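Local coordinates for protein major allergen Dau c 1 (Daucus carota, PDB 2WQL) that is a pathogenesis-related plant-defence protein and major carrot allergen of the Bet v 1 family, which probably binds small hydrophobic ligands in an internal cavity, at residues H6-T11 and Q139-F144; G37-V42 and R54-P59; I64-V69 and D87-L92; T100-V105 and T114-I119. The protein carries 4 engineered substitutions. One frame throughout, in Å; residues are numbered along the deposited sequence.

Contact 1: H6-T11 and Q139-F144; sequences HSLEIT and QNTALF. With P4C (O-acetaldehydyl-hexaethylene glycol), chain E.
I10 and F144 form the heart of an apolar helix-on-sheet contact, where the edge strand 5-12 meets the long C-terminal helix 130-153. The two segments run 26° apart, their axes 10.1 Å from each other, and no hydrogen bond joins them. I10 contributes the largest share. Its CG2 methyl sits over one face of the F144 ring, offset toward the rim and 3.9 Å from the ring centroid, a CH-pi contact. The F144 ring hangs off a CB-CG bond anti to the backbone N (chi1 -179°), which extends it from the helix to meet this methyl. I10 CD1 lies between the root of the ring and T141, 3.9 Å from T141 OG1; that hydroxyl is hydrogen-bonded to D137 O, one turn earlier in the helix. L8 adds a looser touch, its CD2 4.2 Å from T141 OG1. The same helical turn also faces the bound polyether: L143 CD2 lies 3.3 Å from P4C O16, and N140 packs against the ligand's C9. F144 also packs on I19 and I23 of helix 16-25. A long helix lying across a curved antiparallel sheet with a ligand enclosed between them is the hallmark of the Bet v 1 fold.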
# COMPACT_ATOMS: atom_id res chain seq x y z
N HIS A 6 -2.02 -19.55 -6.79
CA HIS A 6 -1.06 -18.71 -6.08
C HIS A 6 -0.69 -17.53 -6.93
O HIS A 6 -0.63 -17.62 -8.15
CB HIS A 6 0.20 -19.52 -5.76
CG HIS A 6 1.28 -18.72 -5.10
ND1 HIS A 6 1.19 -18.31 -3.78
CD2 HIS A 6 2.47 -18.28 -5.56
CE1 HIS A 6 2.29 -17.64 -3.46
NE2 HIS A 6 3.08 -17.60 -4.52
N SER A 7 -0.43 -16.39 -6.30
CA SER A 7 0.03 -15.28 -7.08
C SER A 7 1.33 -14.70 -6.56
O SER A 7 1.63 -14.79 -5.38
CB SER A 7 -1.04 -14.19 -7.18
OG SER A 7 -1.22 -13.57 -5.94
N LEU A 8 2.09 -14.13 -7.48
CA LEU A 8 3.38 -13.52 -7.22
C LEU A 8 3.42 -12.16 -7.88
O LEU A 8 3.09 -12.03 -9.06
CB LEU A 8 4.50 -14.39 -7.80
CG LEU A 8 5.91 -13.81 -7.74
CD1 LEU A 8 6.40 -13.74 -6.27
CD2 LEU A 8 6.86 -14.64 -8.63
N GLU A 9 3.83 -11.14 -7.13
CA GLU A 9 3.96 -9.80 -7.68
C GLU A 9 5.40 -9.37 -7.54
O GLU A 9 6.00 -9.57 -6.48
CB GLU A 9 3.04 -8.83 -6.95
CG GLU A 9 1.59 -9.12 -7.25
CD GLU A 9 0.64 -8.03 -6.75
OE1 GLU A 9 1.09 -7.02 -6.14
OE2 GLU A 9 -0.59 -8.20 -6.99
N ILE A 10 5.98 -8.82 -8.60
CA ILE A 10 7.34 -8.32 -8.54
C ILE A 10 7.37 -6.86 -9.00
O ILE A 10 6.94 -6.53 -10.09
CB ILE A 10 8.32 -9.15 -9.39
CG1 ILE A 10 8.27 -10.63 -9.00
CG2 ILE A 10 9.73 -8.64 -9.22
CD1 ILE A 10 8.87 -11.56 -10.04
N THR A 11 7.88 -6.00 -8.14
CA THR A 11 8.00 -4.58 -8.43
C THR A 11 9.34 -4.27 -9.09
O THR A 11 10.36 -4.88 -8.76
CB THR A 11 7.85 -3.75 -7.13
OG1 THR A 11 6.54 -3.95 -6.61
CG2 THR A 11 8.03 -2.27 -7.38
N GLN A 139 13.00 -18.48 -7.27
CA GLN A 139 13.78 -18.72 -8.46
C GLN A 139 13.31 -17.83 -9.62
O GLN A 139 14.12 -17.33 -10.41
CB GLN A 139 13.71 -20.20 -8.81
CG GLN A 139 14.59 -20.61 -9.95
CD GLN A 139 15.16 -21.99 -9.74
OE1 GLN A 139 16.14 -22.15 -9.00
NE2 GLN A 139 14.57 -23.00 -10.42
N ASN A 140 12.00 -17.62 -9.71
CA ASN A 140 11.44 -16.76 -10.75
C ASN A 140 11.82 -15.30 -10.51
O ASN A 140 12.05 -14.55 -11.45
CB ASN A 140 9.92 -16.93 -10.82
CG ASN A 140 9.50 -18.21 -11.54
OD1 ASN A 140 10.08 -18.59 -12.55
ND2 ASN A 140 8.51 -18.90 -11.00
N THR A 141 11.88 -14.92 -9.24
CA THR A 141 12.29 -13.58 -8.88
C THR A 141 13.77 -13.39 -9.21
O THR A 141 14.16 -12.39 -9.75
CB THR A 141 12.01 -13.29 -7.39
OG1 THR A 141 10.62 -13.49 -7.13
CG2 THR A 141 12.37 -11.86 -7.03
N ALA A 142 14.59 -14.39 -8.88
CA ALA A 142 16.02 -14.36 -9.19
C ALA A 142 16.26 -14.11 -10.68
O ALA A 142 17.08 -13.28 -11.06
CB ALA A 142 16.70 -15.66 -8.77
N LEU A 143 15.53 -14.83 -11.52
CA LEU A 143 15.68 -14.70 -12.95
C LEU A 143 15.12 -13.36 -13.43
O LEU A 143 15.75 -12.68 -14.25
CB LEU A 143 14.98 -15.87 -13.66
CG LEU A 143 15.16 -15.95 -15.18
CD1 LEU A 143 16.64 -16.02 -15.53
CD2 LEU A 143 14.39 -17.16 -15.72
N PHE A 144 13.97 -12.95 -12.91
CA PHE A 144 13.41 -11.64 -13.22
C PHE A 144 14.43 -10.54 -12.99
O PHE A 144 14.65 -9.69 -13.86
CB PHE A 144 12.18 -11.37 -12.34
CG PHE A 144 11.51 -10.06 -12.62
CD1 PHE A 144 10.38 -9.99 -13.43
CD2 PHE A 144 11.99 -8.89 -12.08
CE1 PHE A 144 9.75 -8.80 -13.69
CE2 PHE A 144 11.38 -7.68 -12.35
CZ PHE A 144 10.25 -7.64 -13.16
O1 P4C E . 9.06 -16.24 -21.09
C2 P4C E . 8.60 -16.74 -20.07
C3 P4C E . 7.84 -15.91 -19.05
O4 P4C E . 7.38 -16.80 -18.02
C5 P4C E . 6.29 -16.34 -17.18
C6 P4C E . 5.63 -17.56 -16.52
O7 P4C E . 6.16 -17.79 -15.22
C8 P4C E . 5.74 -16.85 -14.21
C9 P4C E . 6.89 -16.25 -13.38
O10 P4C E . 7.05 -14.83 -13.63
C11 P4C E . 8.35 -14.30 -13.32
C12 P4C E . 9.13 -13.95 -14.58
O13 P4C E . 10.35 -14.71 -14.65
C14 P4C E . 11.19 -14.40 -15.77
C15 P4C E . 10.76 -15.16 -17.02
O16 P4C E . 11.59 -16.29 -17.26
C17 P4C E . 10.95 -17.39 -17.94
C18 P4C E . 11.49 -18.75 -17.46
O19 P4C E . 10.56 -19.84 -17.66
C20 P4C E . 9.93 -20.34 -16.47
C21 P4C E . 8.53 -20.90 -16.79
O22 P4C E . 7.46 -20.37 -15.97

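Contact 2: G37-V42 and R54-P59; sequences GAYKSV and RIITLP
With chi1 at -70°, Y39 swings CG beside its own backbone N, and I56 (chi1 -62°) leaves its CG2 anti to the backbone N; together these settings put the methyl squarely over the tyrosine ring. I56 CG2 stands 3.9 Å from the ring centroid and only 9° off the normal, a centred CH-pi contact. The other branch of I56 reaches further along the ring's long axis, its CD1 3.9 Å from Y39 OH, while its CG1 lies beside V42 CG1 at 3.7 Å, the two side chains pointing the same way. On the face of the hairpin that carries S41 and T57, S41 OG comes 3.5 Å from T57 CB. The backbone is where the strands are stitched. T57 O accepts from two successive amides, K40 N at 2.8 Å and S41 N at 3.2 Å, and T57 N returns a bond to S41 O. K40 and S41 thus both stand opposite T57, a classic beta bulge at the start of strand 41-45. Just before it, A38 O lies 3.5 Å from P59 CD. Y39 also touches L143 of helix 130-153 and the bound polyether. The chemistry implies a division of labour: polar backbone groups hold the bulge, with one carbonyl gripped twice, whereas the apolar methyl covers a face of a pocket-lining tyrosine and probably helps set the tilt of its ring.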
# COMPACT_ATOMS: atom_id res chain seq x y z
N GLY A 37 24.63 -18.83 -16.60
CA GLY A 37 24.62 -20.26 -16.28
C GLY A 37 23.28 -20.83 -15.84
O GLY A 37 23.18 -22.04 -15.61
N ALA A 38 22.26 -19.99 -15.71
CA ALA A 38 20.97 -20.45 -15.18
C ALA A 38 20.46 -21.71 -15.90
O ALA A 38 20.06 -22.67 -15.23
CB ALA A 38 19.92 -19.34 -15.27
N TYR A 39 20.49 -21.70 -17.24
CA TYR A 39 20.02 -22.84 -18.03
C TYR A 39 21.18 -23.69 -18.53
O TYR A 39 22.21 -23.17 -18.93
CB TYR A 39 19.24 -22.36 -19.26
CG TYR A 39 17.87 -21.73 -19.01
CD1 TYR A 39 17.27 -21.71 -17.74
CD2 TYR A 39 17.16 -21.18 -20.09
CE1 TYR A 39 15.99 -21.13 -17.56
CE2 TYR A 39 15.89 -20.61 -19.93
CZ TYR A 39 15.31 -20.58 -18.67
OH TYR A 39 14.05 -20.01 -18.58
N LYS A 40 21.00 -25.00 -18.53
CA LYS A 40 21.94 -25.88 -19.21
C LYS A 40 21.67 -25.88 -20.72
O LYS A 40 22.61 -25.84 -21.52
CB LYS A 40 21.85 -27.31 -18.67
CG LYS A 40 22.92 -28.23 -19.23
CD LYS A 40 22.79 -29.66 -18.71
CE LYS A 40 23.88 -30.56 -19.35
NZ LYS A 40 23.73 -31.99 -18.98
N SER A 41 20.40 -25.93 -21.10
CA SER A 41 20.00 -25.88 -22.52
C SER A 41 18.53 -25.51 -22.67
O SER A 41 17.75 -25.68 -21.73
CB SER A 41 20.26 -27.24 -23.20
OG SER A 41 19.37 -28.25 -22.70
N VAL A 42 18.17 -25.01 -23.85
CA VAL A 42 16.78 -24.68 -24.20
C VAL A 42 16.52 -25.11 -25.63
O VAL A 42 17.21 -24.66 -26.55
CB VAL A 42 16.50 -23.17 -24.15
CG1 VAL A 42 15.10 -22.90 -23.66
CG2 VAL A 42 17.51 -22.47 -23.26
N ARG A 54 8.81 -24.76 -25.23
CA ARG A 54 10.22 -24.74 -24.83
C ARG A 54 10.54 -25.90 -23.91
O ARG A 54 9.90 -26.08 -22.88
CB ARG A 54 10.54 -23.44 -24.10
CG ARG A 54 10.49 -22.20 -24.98
CD ARG A 54 10.89 -20.96 -24.19
NE ARG A 54 11.06 -19.82 -25.09
CZ ARG A 54 10.09 -19.01 -25.50
NH1 ARG A 54 8.85 -19.18 -25.08
NH2 ARG A 54 10.36 -18.02 -26.34
N ILE A 55 11.55 -26.69 -24.28
CA ILE A 55 12.05 -27.76 -23.42
C ILE A 55 13.31 -27.25 -22.70
O ILE A 55 14.36 -27.07 -23.32
CB ILE A 55 12.36 -29.04 -24.22
CG1 ILE A 55 11.11 -29.51 -24.99
CG2 ILE A 55 12.85 -30.16 -23.30
CD1 ILE A 55 11.34 -30.67 -25.99
N ILE A 56 13.19 -27.00 -21.40
CA ILE A 56 14.26 -26.39 -20.62
C ILE A 56 14.94 -27.42 -19.69
O ILE A 56 14.27 -28.25 -19.07
CB ILE A 56 13.72 -25.22 -19.79
CG1 ILE A 56 13.18 -24.13 -20.73
CG2 ILE A 56 14.80 -24.65 -18.91
CD1 ILE A 56 12.21 -23.16 -20.06
N THR A 57 16.26 -27.36 -19.62
CA THR A 57 17.05 -28.25 -18.78
C THR A 57 18.01 -27.44 -17.92
O THR A 57 18.77 -26.63 -18.44
CB THR A 57 17.88 -29.23 -19.64
OG1 THR A 57 17.02 -29.88 -20.58
CG2 THR A 57 18.53 -30.29 -18.77
N LEU A 58 17.94 -27.64 -16.60
CA LEU A 58 18.82 -26.96 -15.65
C LEU A 58 19.99 -27.88 -15.29
O LEU A 58 19.95 -29.07 -15.57
CB LEU A 58 18.05 -26.55 -14.40
CG LEU A 58 17.02 -25.44 -14.60
CD1 LEU A 58 15.83 -26.00 -15.33
CD2 LEU A 58 16.60 -24.83 -13.26
N PRO A 59 21.04 -27.33 -14.66
CA PRO A 59 22.24 -28.13 -14.35
C PRO A 59 21.99 -29.39 -13.50
O PRO A 59 20.98 -29.48 -12.79
CB PRO A 59 23.14 -27.14 -13.60
CG PRO A 59 22.73 -25.79 -14.12
CD PRO A 59 21.27 -25.89 -14.42

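Contact 3: I64-V69 and D87-L92; sequences ITTMTV and DGDILL. Engineered in segment 64-69: T66 (natural residue Ser).
An aspartate at the start of a short 3-10 turn grips the entry to a strand here: D89, in the loop that follows strand 80-87, meets T65 and T66 where strand 66-75 begins. The D89 carboxylate reaches across to two successive backbone amides. Its OD1 accepts from T65 N at 3.1 Å on the syn lone pair, and from T66 N at 3.3 Å along a nearly straight bond (171° at the hydrogen) that arrives from above the carboxylate plane. OD2 takes the T65 hydroxyl, OG1, at 2.8 Å, again from above the plane. The grip is returned by D89 N, which donates to OG1 of T66, an engineered residue. With chi1 near 57°, T66 OG1 sits between its own backbone N and carbonyl carbon, where it meets that amide. These bonds probably fix the rotation of the carboxylate and favour its charged form. Next to this polar grip, I90 packs on apolar neighbours: CG1 lies 3.8 Å from I64 CD1, and CG2 3.7 Å from M67 CB. The strand pairing ends with T68 N bonded to D87 O at 3.0 Å. G88 follows at positive phi, its CA facing T66 O. V69, further along the strand, lines the polyether pocket, and the M67 side chain comes near the ligand. The arrangement is that of an antiparallel pair of strands in the Bet v 1 sheet, sealed at its end by an aspartate-bearing 3-10 turn.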
# COMPACT_ATOMS: atom_id res chain seq x y z
N ILE A 64 15.09 -28.76 -9.36
CA ILE A 64 14.31 -29.01 -10.59
C ILE A 64 15.28 -29.13 -11.75
O ILE A 64 15.99 -28.16 -12.03
CB ILE A 64 13.36 -27.86 -10.90
CG1 ILE A 64 12.32 -27.68 -9.79
CG2 ILE A 64 12.68 -28.09 -12.24
CD1 ILE A 64 11.39 -26.44 -9.99
N THR A 65 15.32 -30.28 -12.43
CA THR A 65 16.26 -30.48 -13.55
C THR A 65 15.64 -30.25 -14.95
O THR A 65 16.38 -29.91 -15.88
CB THR A 65 16.94 -31.88 -13.52
OG1 THR A 65 16.12 -32.84 -14.18
CG2 THR A 65 17.20 -32.33 -12.09
N THR A 66 14.33 -30.46 -15.10
CA THR A 66 13.68 -30.35 -16.42
C THR A 66 12.27 -29.77 -16.33
O THR A 66 11.50 -30.12 -15.43
CB THR A 66 13.51 -31.74 -17.11
OG1 THR A 66 12.77 -32.61 -16.25
CG2 THR A 66 14.86 -32.38 -17.43
N MET A 67 11.95 -28.88 -17.28
CA MET A 67 10.57 -28.40 -17.45
C MET A 67 10.26 -28.07 -18.91
O MET A 67 11.11 -27.55 -19.63
CB MET A 67 10.27 -27.19 -16.56
CG MET A 67 10.95 -25.93 -16.96
SD MET A 67 10.73 -24.68 -15.66
CE MET A 67 12.36 -24.69 -14.90
N THR A 68 9.04 -28.41 -19.32
CA THR A 68 8.54 -28.15 -20.66
C THR A 68 7.40 -27.17 -20.53
O THR A 68 6.43 -27.44 -19.83
CB THR A 68 8.01 -29.44 -21.31
OG1 THR A 68 9.07 -30.39 -21.41
CG2 THR A 68 7.43 -29.18 -22.71
N VAL A 69 7.52 -26.02 -21.20
CA VAL A 69 6.56 -24.92 -21.06
C VAL A 69 5.96 -24.53 -22.40
O VAL A 69 6.69 -24.21 -23.33
CB VAL A 69 7.25 -23.69 -20.45
CG1 VAL A 69 6.26 -22.53 -20.27
CG2 VAL A 69 7.89 -24.08 -19.13
N ASP A 87 5.23 -30.65 -18.62
CA ASP A 87 6.07 -31.83 -18.41
C ASP A 87 7.29 -31.43 -17.60
O ASP A 87 7.60 -30.25 -17.48
CB ASP A 87 6.52 -32.45 -19.75
CG ASP A 87 7.03 -33.92 -19.60
OD1 ASP A 87 6.81 -34.55 -18.54
OD2 ASP A 87 7.64 -34.45 -20.57
N GLY A 88 7.97 -32.43 -17.05
CA GLY A 88 9.24 -32.25 -16.36
C GLY A 88 9.16 -32.66 -14.90
O GLY A 88 8.06 -32.81 -14.37
N ASP A 89 10.31 -32.81 -14.25
CA ASP A 89 10.31 -33.18 -12.81
C ASP A 89 9.80 -32.04 -11.90
O ASP A 89 9.56 -32.25 -10.71
CB ASP A 89 11.67 -33.75 -12.35
CG ASP A 89 12.80 -32.76 -12.49
OD1 ASP A 89 12.53 -31.55 -12.62
OD2 ASP A 89 13.98 -33.19 -12.46
N ILE A 90 9.65 -30.84 -12.47
CA ILE A 90 8.95 -29.73 -11.81
C ILE A 90 7.52 -30.12 -11.40
O ILE A 90 6.97 -29.57 -10.44
CB ILE A 90 8.90 -28.48 -12.74
CG1 ILE A 90 8.26 -27.28 -12.02
CG2 ILE A 90 8.12 -28.78 -14.01
CD1 ILE A 90 8.43 -25.96 -12.76
N LEU A 91 6.90 -31.04 -12.14
CA LEU A 91 5.54 -31.50 -11.81
C LEU A 91 5.52 -32.51 -10.67
O LEU A 91 4.46 -33.04 -10.31
CB LEU A 91 4.88 -32.12 -13.04
CG LEU A 91 4.73 -31.21 -14.26
CD1 LEU A 91 4.02 -32.00 -15.33
CD2 LEU A 91 3.99 -29.92 -13.97
N LEU A 92 6.68 -32.78 -10.08
CA LEU A 92 6.80 -33.76 -9.01
C LEU A 92 6.12 -35.04 -9.50
O LEU A 92 6.15 -35.36 -10.70
CB LEU A 92 6.18 -33.21 -7.71
CG LEU A 92 6.51 -31.74 -7.38
CD1 LEU A 92 5.70 -31.23 -6.19
CD2 LEU A 92 8.02 -31.52 -7.15

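Contact 4: T100-V105 and T114-I119; sequences THMVVV and TKTTAI. Engineered in segment 100-105: M102 (natural residue Leu). With P4C (O-acetaldehydyl-hexaethylene glycol), chain E.
M102 and T116 face each other across a non-hydrogen-bonded pair, their side chains crossing obliquely on the face of the sheet that looks into the cavity. M102, an engineered residue, stretches its CG anti to the backbone N (chi1 -168°), which lays CG against T116 OG1 at 3.4 Å; the chain then bends at the sulfur, and SD comes 3.8 Å from the CG2 methyl of T114. One pair further on, V104 and T114 lie alongside, pointing the same way, with V104 CG1 against T114 OG1. T116 divides its branches between neighbours: OG1 meets the methionine and lies near the polyether's O10, while its CG2 methyl rests 3.5 Å from P4C C8. T100, on the same face, approaches the ligand with OG1, 3.8 Å from P4C C6, and spends that hydroxyl in a hydrogen bond to S83 O.

On the other face, V103 and K115 run side by side, V103 CG1 being 4.0 Å from K115 CB, and the H101 ring turns its edge to I119 CD1. The imidazole is held at both nitrogens, by D82 and E99, and this side packs on a neighbouring subunit, where T117 OG1 bonds to P106 O of that subunit. Four backbone bonds in two reciprocal pairs, H101 with T117 and V103 with K115, keep the strands in step. Two long antiparallel strands, 95-106 and 112-122, presenting threonines to a ligand on one side and a subunit interface on the other, form a hairpin of the Bet v 1 sheet with its pocket on the inner face.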
# COMPACT_ATOMS: atom_id res chain seq x y z
N THR A 100 -0.32 -20.72 -15.99
CA THR A 100 0.07 -19.39 -15.50
C THR A 100 -0.44 -18.24 -16.38
O THR A 100 -0.57 -18.35 -17.59
CB THR A 100 1.60 -19.24 -15.37
OG1 THR A 100 2.18 -19.03 -16.67
CG2 THR A 100 2.21 -20.47 -14.75
N HIS A 101 -0.72 -17.12 -15.75
CA HIS A 101 -1.23 -15.92 -16.44
C HIS A 101 -0.51 -14.70 -15.90
O HIS A 101 -0.55 -14.43 -14.71
CB HIS A 101 -2.72 -15.74 -16.18
CG HIS A 101 -3.55 -16.90 -16.62
ND1 HIS A 101 -4.06 -17.02 -17.90
CD2 HIS A 101 -3.96 -18.01 -15.95
CE1 HIS A 101 -4.74 -18.15 -18.00
NE2 HIS A 101 -4.70 -18.76 -16.83
N MET A 102 0.19 -13.98 -16.77
CA MET A 102 1.03 -12.88 -16.34
C MET A 102 0.61 -11.59 -17.01
O MET A 102 0.28 -11.56 -18.20
CB MET A 102 2.48 -13.17 -16.69
CG MET A 102 3.45 -12.24 -16.04
SD MET A 102 5.12 -12.53 -16.62
CE MET A 102 4.99 -11.80 -18.25
N VAL A 103 0.63 -10.51 -16.25
CA VAL A 103 0.40 -9.19 -16.83
C VAL A 103 1.38 -8.20 -16.20
O VAL A 103 1.64 -8.27 -15.02
CB VAL A 103 -1.07 -8.74 -16.64
CG1 VAL A 103 -1.40 -8.58 -15.15
CG2 VAL A 103 -1.36 -7.45 -17.41
N VAL A 104 1.96 -7.32 -17.01
CA VAL A 104 2.87 -6.30 -16.53
C VAL A 104 2.11 -4.98 -16.52
O VAL A 104 1.67 -4.53 -17.56
CB VAL A 104 4.12 -6.17 -17.41
CG1 VAL A 104 5.12 -5.28 -16.76
CG2 VAL A 104 4.73 -7.52 -17.69
N VAL A 105 1.92 -4.36 -15.36
CA VAL A 105 1.15 -3.12 -15.31
C VAL A 105 2.03 -1.94 -14.92
O VAL A 105 2.90 -2.08 -14.07
CB VAL A 105 -0.10 -3.21 -14.38
CG1 VAL A 105 -0.68 -4.61 -14.37
CG2 VAL A 105 0.22 -2.78 -12.99
N THR A 114 4.84 -6.66 -12.10
CA THR A 114 4.58 -7.84 -12.91
C THR A 114 3.77 -8.80 -12.02
O THR A 114 4.28 -9.29 -11.00
CB THR A 114 5.90 -8.48 -13.40
OG1 THR A 114 6.56 -7.56 -14.28
CG2 THR A 114 5.66 -9.76 -14.13
N LYS A 115 2.52 -9.03 -12.41
CA LYS A 115 1.59 -9.85 -11.63
C LYS A 115 1.38 -11.20 -12.30
O LYS A 115 0.91 -11.23 -13.45
CB LYS A 115 0.25 -9.12 -11.52
CG LYS A 115 0.36 -7.72 -10.85
CD LYS A 115 -0.99 -7.04 -10.65
CE LYS A 115 -0.88 -5.79 -9.78
NZ LYS A 115 -2.09 -4.90 -9.89
N THR A 116 1.72 -12.30 -11.61
CA THR A 116 1.53 -13.65 -12.14
C THR A 116 0.60 -14.46 -11.26
O THR A 116 0.74 -14.47 -10.05
CB THR A 116 2.86 -14.42 -12.26
OG1 THR A 116 3.80 -13.63 -13.01
CG2 THR A 116 2.64 -15.78 -12.96
N THR A 117 -0.33 -15.15 -11.89
CA THR A 117 -1.21 -16.09 -11.21
C THR A 117 -0.91 -17.48 -11.74
O THR A 117 -0.90 -17.69 -12.95
CB THR A 117 -2.69 -15.77 -11.51
OG1 THR A 117 -3.00 -14.46 -11.01
CG2 THR A 117 -3.61 -16.82 -10.89
N ALA A 118 -0.66 -18.41 -10.84
CA ALA A 118 -0.41 -19.79 -11.17
C ALA A 118 -1.57 -20.64 -10.64
O ALA A 118 -2.01 -20.46 -9.48
CB ALA A 118 0.89 -20.22 -10.55
N ILE A 119 -2.07 -21.55 -11.49
CA ILE A 119 -3.13 -22.47 -11.11
C ILE A 119 -2.62 -23.88 -11.28
O ILE A 119 -2.21 -24.26 -12.38
CB ILE A 119 -4.39 -22.26 -11.95
CG1 ILE A 119 -4.88 -20.81 -11.81
CG2 ILE A 119 -5.47 -23.24 -11.53
CD1 ILE A 119 -5.95 -20.42 -12.78
O1 P4C E . 9.06 -16.24 -21.09
C2 P4C E . 8.60 -16.74 -20.07
C3 P4C E . 7.84 -15.91 -19.05
O4 P4C E . 7.38 -16.80 -18.02
C5 P4C E . 6.29 -16.34 -17.18
C6 P4C E . 5.63 -17.56 -16.52
O7 P4C E . 6.16 -17.79 -15.22
C8 P4C E . 5.74 -16.85 -14.21
C9 P4C E . 6.89 -16.25 -13.38
O10 P4C E . 7.05 -14.83 -13.63
C11 P4C E . 8.35 -14.30 -13.32
C12 P4C E . 9.13 -13.95 -14.58
O13 P4C E . 10.35 -14.71 -14.65
C14 P4C E . 11.19 -14.40 -15.77
C15 P4C E . 10.76 -15.16 -17.02
O16 P4C E . 11.59 -16.29 -17.26
C17 P4C E . 10.95 -17.39 -17.94
C18 P4C E . 11.49 -18.75 -17.46
O19 P4C E . 10.56 -19.84 -17.66
C20 P4C E . 9.93 -20.34 -16.47
C21 P4C E . 8.53 -20.90 -16.79
O22 P4C E . 7.46 -20.37 -15.97

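All four contacts reach one antiparallel sheet, and each supplies residues to the polyether pocket. Contact 4 is the buried one and contact 1 is partly buried; contacts 2 and 3 lie toward the surface, on the side of the chain's centre away from contact 4. Contacts 1 and 4 are neighbours, since strand 5-12 pairs with strand 112-122; contacts 2 and 3 are joined the same way through strands 53-57 and 66-75. Chemistry follows place: helix against sheet in contact 1 is mostly apolar, without a hydrogen bond between the segments, the hairpins of contacts 2 and 4 rely on backbone bonds, bulged in one and regular in the other, and contact 3 leans on a carboxylate.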